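Side-chain contact in CHAD domain (Ricinus communis, PDB 6QV5), which probably binds inorganic polyphosphate through an all-helical CHAD module and also carries a zinc ion: residues Q180-S185 with T208-Y213. Numbering follows the deposited sequence.
Sequences QHLHKS and TKRGRY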
ATOM      1  N   GLN A 180      -4.328 -19.797  -4.266  1.00 85.36           N
ATOM      2  CA  GLN A 180      -5.370 -20.582  -3.597  1.00 85.01           C
ATOM      3  C   GLN A 180      -5.519 -20.113  -2.151  1.00 88.25           C
ATOM      4  O   GLN A 180      -6.644 -19.954  -1.686  1.00 87.86           O
ATOM      5  CB  GLN A 180      -5.067 -22.088  -3.644  1.00 86.29           C
ATOM      6  CG  GLN A 180      -5.667 -22.794  -4.859  1.00101.71           C
ATOM      7  CD  GLN A 180      -5.323 -24.267  -4.939  1.00121.99           C
ATOM      8  OE1 GLN A 180      -4.797 -24.879  -3.999  1.00117.73           O
ATOM      9  NE2 GLN A 180      -5.620 -24.876  -6.078  1.00114.03           N
ATOM     10  N   HIS A 181      -4.383 -19.857  -1.463  1.00 84.30           N
ATOM     11  CA  HIS A 181      -4.344 -19.377  -0.080  1.00 83.80           C
ATOM     12  C   HIS A 181      -4.888 -17.950   0.053  1.00 85.53           C
ATOM     13  O   HIS A 181      -5.640 -17.688   0.989  1.00 85.06           O
ATOM     14  CB  HIS A 181      -2.922 -19.493   0.508  1.00 84.82           C
ATOM     15  CG  HIS A 181      -2.734 -18.756   1.802  1.00 88.48           C
ATOM     16  ND1 HIS A 181      -2.024 -17.567   1.859  1.00 90.35           N
ATOM     17  CD2 HIS A 181      -3.213 -19.037   3.037  1.00 90.38           C
ATOM     18  CE1 HIS A 181      -2.074 -17.179   3.123  1.00 89.81           C
ATOM     19  NE2 HIS A 181      -2.780 -18.030   3.869  1.00 90.17           N
ATOM     20  N   LEU A 182      -4.513 -17.042  -0.874  1.00 80.81           N
ATOM     21  CA  LEU A 182      -4.950 -15.643  -0.854  1.00 80.25           C
ATOM     22  C   LEU A 182      -6.428 -15.454  -1.184  1.00 83.67           C
ATOM     23  O   LEU A 182      -7.061 -14.581  -0.591  1.00 82.90           O
ATOM     24  CB  LEU A 182      -4.072 -14.750  -1.742  1.00 80.22           C
ATOM     25  CG  LEU A 182      -2.699 -14.374  -1.168  1.00 84.80           C
ATOM     26  CD1 LEU A 182      -1.836 -13.737  -2.220  1.00 84.81           C
ATOM     27  CD2 LEU A 182      -2.821 -13.433   0.027  1.00 87.26           C
ATOM     28  N   HIS A 183      -6.981 -16.267  -2.112  1.00 80.37           N
ATOM     29  CA  HIS A 183      -8.406 -16.224  -2.467  1.00 80.15           C
ATOM     30  C   HIS A 183      -9.219 -16.759  -1.282  1.00 83.57           C
ATOM     31  O   HIS A 183     -10.267 -16.199  -0.958  1.00 82.68           O
ATOM     32  CB  HIS A 183      -8.685 -17.030  -3.752  1.00 81.04           C
ATOM     33  CG  HIS A 183     -10.108 -16.963  -4.224  1.00 84.47           C
ATOM     34  ND1 HIS A 183     -10.655 -15.789  -4.710  1.00 86.20           N
ATOM     35  CD2 HIS A 183     -11.045 -17.936  -4.283  1.00 86.16           C
ATOM     36  CE1 HIS A 183     -11.903 -16.082  -5.037  1.00 85.57           C
ATOM     37  NE2 HIS A 183     -12.184 -17.361  -4.795  1.00 85.95           N
ATOM     38  N   LYS A 184      -8.696 -17.814  -0.617  1.00 80.51           N
ATOM     39  CA  LYS A 184      -9.263 -18.457   0.573  1.00 80.51           C
ATOM     40  C   LYS A 184      -9.248 -17.471   1.744  1.00 84.77           C
ATOM     41  O   LYS A 184     -10.246 -17.373   2.458  1.00 84.40           O
ATOM     42  CB  LYS A 184      -8.458 -19.731   0.912  1.00 83.10           C
ATOM     43  CG  LYS A 184      -8.822 -20.439   2.220  1.00 97.66           C
ATOM     44  CD  LYS A 184      -8.020 -21.730   2.422  1.00107.93           C
ATOM     45  CE  LYS A 184      -6.588 -21.520   2.863  1.00118.95           C
ATOM     46  NZ  LYS A 184      -5.794 -22.773   2.758  1.00128.16           N
ATOM     47  N   SER A 185      -8.126 -16.734   1.921  1.00 81.61           N
ATOM     48  CA  SER A 185      -7.939 -15.731   2.976  1.00 81.58           C
ATOM     49  C   SER A 185      -8.867 -14.530   2.786  1.00 85.32           C
ATOM     50  O   SER A 185      -9.469 -14.083   3.762  1.00 84.92           O
ATOM     51  CB  SER A 185      -6.483 -15.278   3.038  1.00 85.32           C
ATOM     52  OG  SER A 185      -6.242 -14.407   4.131  1.00 94.68           O
ATOM     53  N   THR A 208      -7.276  -7.778   0.185  1.00 69.61           N
ATOM     54  CA  THR A 208      -7.624  -7.205  -1.113  1.00 69.21           C
ATOM     55  C   THR A 208      -6.351  -6.671  -1.797  1.00 72.08           C
ATOM     56  O   THR A 208      -6.185  -6.865  -3.002  1.00 71.41           O
ATOM     57  CB  THR A 208      -8.696  -6.120  -0.915  1.00 79.29           C
ATOM     58  OG1 THR A 208      -9.856  -6.707  -0.324  1.00 80.67           O
ATOM     59  CG2 THR A 208      -9.089  -5.445  -2.200  1.00 78.43           C
ATOM     60  N   LYS A 209      -5.464  -6.005  -1.023  1.00 68.18           N
ATOM     61  CA  LYS A 209      -4.195  -5.453  -1.505  1.00 67.86           C
ATOM     62  C   LYS A 209      -3.213  -6.570  -1.864  1.00 71.18           C
ATOM     63  O   LYS A 209      -2.621  -6.527  -2.945  1.00 70.41           O
ATOM     64  CB  LYS A 209      -3.573  -4.500  -0.468  1.00 70.43           C
ATOM     65  CG  LYS A 209      -3.958  -3.040  -0.658  1.00 84.07           C
ATOM     66  CD  LYS A 209      -3.176  -2.138   0.290  1.00 94.07           C
ATOM     67  CE  LYS A 209      -3.451  -0.674   0.051  1.00104.06           C
ATOM     68  NZ  LYS A 209      -2.703   0.188   1.002  1.00111.58           N
ATOM     69  N   ARG A 210      -3.065  -7.578  -0.968  1.00 67.94           N
ATOM     70  CA  ARG A 210      -2.192  -8.744  -1.154  1.00 67.97           C
ATOM     71  C   ARG A 210      -2.578  -9.530  -2.409  1.00 71.63           C
ATOM     72  O   ARG A 210      -1.698  -9.924  -3.173  1.00 71.07           O
ATOM     73  CB  ARG A 210      -2.233  -9.669   0.076  1.00 68.90           C
ATOM     74  CG  ARG A 210      -1.422  -9.180   1.267  1.00 80.70           C
ATOM     75  CD  ARG A 210      -1.621 -10.092   2.461  1.00 92.91           C
ATOM     76  NE  ARG A 210      -0.997  -9.559   3.673  1.00103.40           N
ATOM     77  CZ  ARG A 210      -1.083 -10.123   4.874  1.00118.24           C
ATOM     78  NH1 ARG A 210      -1.771 -11.247   5.040  1.00106.13           N
ATOM     79  NH2 ARG A 210      -0.486  -9.567   5.918  1.00104.71           N
ATOM     80  N   GLY A 211      -3.886  -9.720  -2.610  1.00 68.28           N
ATOM     81  CA  GLY A 211      -4.451 -10.425  -3.757  1.00 68.06           C
ATOM     82  C   GLY A 211      -4.258  -9.692  -5.069  1.00 71.63           C
ATOM     83  O   GLY A 211      -4.021 -10.327  -6.100  1.00 70.73           O
ATOM     84  N   ARG A 212      -4.352  -8.344  -5.034  1.00 68.53           N
ATOM     85  CA  ARG A 212      -4.163  -7.473  -6.196  1.00 68.64           C
ATOM     86  C   ARG A 212      -2.696  -7.490  -6.640  1.00 72.91           C
ATOM     87  O   ARG A 212      -2.430  -7.629  -7.834  1.00 72.64           O
ATOM     88  CB  ARG A 212      -4.617  -6.033  -5.884  1.00 69.68           C
ATOM     89  CG  ARG A 212      -4.782  -5.152  -7.120  1.00 81.84           C
ATOM     90  CD  ARG A 212      -5.188  -3.730  -6.778  1.00 92.88           C
ATOM     91  NE  ARG A 212      -4.034  -2.887  -6.458  1.00101.77           N
ATOM     92  CZ  ARG A 212      -3.362  -2.157  -7.344  1.00116.93           C
ATOM     93  NH1 ARG A 212      -3.715  -2.164  -8.624  1.00103.36           N
ATOM     94  NH2 ARG A 212      -2.330  -1.420  -6.959  1.00105.97           N
ATOM     95  N   TYR A 213      -1.753  -7.365  -5.677  1.00 69.47           N
ATOM     96  CA  TYR A 213      -0.314  -7.357  -5.945  1.00 69.27           C
ATOM     97  C   TYR A 213       0.196  -8.691  -6.493  1.00 73.61           C
ATOM     98  O   TYR A 213       0.897  -8.692  -7.506  1.00 72.82           O
ATOM     99  CB  TYR A 213       0.495  -6.916  -4.706  1.00 70.08           C
ATOM    100  CG  TYR A 213       0.221  -5.507  -4.214  1.00 71.17           C
ATOM    101  CD1 TYR A 213      -0.114  -4.487  -5.102  1.00 72.97           C
ATOM    102  CD2 TYR A 213       0.382  -5.175  -2.872  1.00 71.77           C
ATOM    103  CE1 TYR A 213      -0.350  -3.187  -4.656  1.00 73.46           C
ATOM    104  CE2 TYR A 213       0.164  -3.875  -2.417  1.00 72.57           C
ATOM    105  CZ  TYR A 213      -0.201  -2.883  -3.313  1.00 79.57           C
ATOM    106  OH  TYR A 213      -0.418  -1.603  -2.866  1.00 80.31           O
TER
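Leu182 touches Arg210 and Gly211 without meeting the face of any flat group: it reaches the arginine at CB, well short of the planar guanidinium. Facing away from this seam, the His183 ring meets that of Tyr230 with the planes at about 45°, and His183 ND1 hydrogen-bonds Tyr230 OH, which ties helix 171-192 to helix 224-260. On the far side of helix 198-217, the Tyr213 ring has Lys209 O over one face, 3.2 Å above the plane and displaced toward the rim, while the tyrosine side chain touches Arg66 and Ser69 of helix 54-73.

The contact itself is carried by one leucine fork. CD2 of Leu182 rests on Arg210 CB at 3.8 Å, and CD1 lies 3.9 Å from Arg210 O and 4.5 Å from Gly211 CA. Leu182 CG stands beside its backbone N, opposite the carbonyl carbon (chi1 -77°), and chi2 of 169° then sets the fork so that both methyls reach helix 198-217. The arginine crosses the leucine at about a right angle; its chain, extended from CG to NE, leads the guanidinium away from the methyls. The backbones come nearest at Gly211, Leu182 CA and Gly211 CA being 6.0 Å apart; the absence of a side chain there probably eases the approach.

Between 180-185 and 208-213 the contact is thus van der Waals, methyls against the aliphatic root of an arginine, a glycine CA and a backbone carbonyl oxygen. The Arg210 side chain also touches Lys72 of helix 54-73 and Arg189 of helix 171-192, so three basic residues occur close together, which may suit a polyphosphate-binding domain.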